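Local coordinates for Mab-21 domain-containing protein (Tribolium castaneum, PDB 7LT2) that senses double-stranded RNA and, as a nucleotidyltransferase of innate immunity, makes cyclic GMP-AMP from ATP and GTP, at residues L100-D104 and D117-K121. Residues are numbered along the deposited sequence; the frame is centred on the assembly and turned at random.
Sequences LNNLD and DFRKK
Asp104 and Arg119 form the polar side of this contact, a salt bridge in which both terminal guanidinium nitrogens converge on a single carboxylate oxygen. NH2 of Arg119 lies 2.9 Å from OD1 of Asp104, with an N-H...O angle of 150°. NH1 of Arg119 lies 3.0 Å from the same OD1 of Asp104, in a more bent bond. OD1 sits in the guanidinium plane, yet the carboxylate stands 86° to that plane, so this is not the flat pairing of two oxygens with two nitrogens. NE of the same arginine pairs with Asp127, a second acidic partner.

Van der Waals packing covers one face of the guanidinium. CD2 of Leu103 lies over that face, displaced toward its rim and 3.8 Å from CZ of Arg119. It also reaches CB of Arg119, at 3.9 Å, so one methyl touches both the base and the head of the bent chain. With CG anti to the backbone N (chi1 -179°), Leu103 extends between Arg119 and Phe118. The apolar part follows at the phenyl ring, which Leu103 meets at its edge: CD2 of Leu103 to CD2 of Phe118 is 4.2 Å. At the neighbouring ring atom, CE2 of Phe118, CD2 of Leu100 approaches to 3.9 Å. Phe118 stacks in turn on Phe122, while Leu123 touches both leucines.

The contact joins the end of strand 95-100 and the first turn of helix 103-107 to the start of helix 118-122, within the nucleotidyltransferase domain and away from its annotated sites. Its chemistry implies a buried leucine-phenylalanine cluster flanked by an arginine whose charge is probably balanced by two aspartates.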
# COMPACT_ATOMS: atom_id res chain seq x y z
N LEU A 100 11.91 21.87 -10.23
CA LEU A 100 12.19 21.84 -11.66
C LEU A 100 13.13 22.99 -11.99
O LEU A 100 12.85 24.14 -11.62
CB LEU A 100 10.90 21.94 -12.49
CG LEU A 100 9.92 20.77 -12.54
CD1 LEU A 100 9.20 20.56 -11.21
CD2 LEU A 100 8.90 20.98 -13.66
N ASN A 101 14.23 22.69 -12.66
CA ASN A 101 15.23 23.71 -12.99
C ASN A 101 15.09 24.27 -14.40
O ASN A 101 15.79 25.24 -14.73
CB ASN A 101 16.64 23.15 -12.81
CG ASN A 101 17.06 23.08 -11.35
OD1 ASN A 101 16.52 23.78 -10.50
ND2 ASN A 101 18.04 22.23 -11.06
N ASN A 102 14.22 23.71 -15.25
CA ASN A 102 14.15 24.13 -16.64
C ASN A 102 12.74 23.97 -17.20
O ASN A 102 12.55 23.55 -18.35
CB ASN A 102 15.16 23.34 -17.50
CG ASN A 102 15.34 23.94 -18.89
OD1 ASN A 102 15.41 25.15 -19.06
ND2 ASN A 102 15.41 23.08 -19.90
N LEU A 103 11.72 24.31 -16.41
CA LEU A 103 10.36 24.23 -16.93
C LEU A 103 10.15 25.17 -18.11
O LEU A 103 9.49 24.81 -19.08
CB LEU A 103 9.33 24.52 -15.83
CG LEU A 103 7.88 24.43 -16.32
CD1 LEU A 103 7.63 23.08 -16.96
CD2 LEU A 103 6.88 24.69 -15.20
N ASP A 104 10.71 26.38 -18.03
CA ASP A 104 10.54 27.33 -19.13
C ASP A 104 11.10 26.78 -20.44
O ASP A 104 10.48 26.93 -21.49
CB ASP A 104 11.21 28.66 -18.79
CG ASP A 104 10.46 29.44 -17.73
OD1 ASP A 104 9.37 28.99 -17.31
OD2 ASP A 104 10.97 30.50 -17.31
N ASP A 117 -0.25 25.02 -18.38
CA ASP A 117 -0.78 25.28 -17.05
C ASP A 117 -0.13 24.42 -15.97
O ASP A 117 -0.62 24.41 -14.84
CB ASP A 117 -2.30 25.09 -17.03
CG ASP A 117 -3.05 26.16 -17.82
OD1 ASP A 117 -2.51 27.27 -18.02
OD2 ASP A 117 -4.20 25.89 -18.23
N PHE A 118 0.96 23.71 -16.28
CA PHE A 118 1.58 22.84 -15.28
C PHE A 118 2.04 23.62 -14.06
O PHE A 118 1.79 23.22 -12.92
CB PHE A 118 2.75 22.06 -15.89
CG PHE A 118 3.38 21.08 -14.94
CD1 PHE A 118 2.88 19.79 -14.82
CD2 PHE A 118 4.47 21.44 -14.15
CE1 PHE A 118 3.44 18.88 -13.93
CE2 PHE A 118 5.04 20.54 -13.26
CZ PHE A 118 4.52 19.25 -13.16
N ARG A 119 2.72 24.75 -14.28
CA ARG A 119 3.20 25.55 -13.16
C ARG A 119 2.04 26.01 -12.27
O ARG A 119 2.09 25.84 -11.04
CB ARG A 119 4.00 26.75 -13.68
CG ARG A 119 4.54 27.65 -12.59
CD ARG A 119 5.43 28.76 -13.15
NE ARG A 119 6.79 28.29 -13.42
CZ ARG A 119 7.42 28.44 -14.58
NH1 ARG A 119 6.85 29.02 -15.62
NH2 ARG A 119 8.67 28.00 -14.70
N LYS A 120 1.00 26.58 -12.87
CA LYS A 120 -0.15 27.04 -12.09
C LYS A 120 -0.77 25.92 -11.28
O LYS A 120 -1.19 26.12 -10.13
CB LYS A 120 -1.24 27.62 -13.00
CG LYS A 120 -0.93 28.90 -13.73
CD LYS A 120 -2.20 29.35 -14.44
CE LYS A 120 -1.91 29.94 -15.79
NZ LYS A 120 -1.22 28.94 -16.65
N LYS A 121 -0.86 24.72 -11.86
CA LYS A 121 -1.63 23.64 -11.26
C LYS A 121 -0.83 22.85 -10.23
O LYS A 121 -1.43 22.29 -9.30
CB LYS A 121 -2.14 22.68 -12.33
CG LYS A 121 -3.13 23.28 -13.32
CD LYS A 121 -4.36 23.82 -12.64
CE LYS A 121 -5.36 24.34 -13.65
NZ LYS A 121 -5.77 23.29 -14.62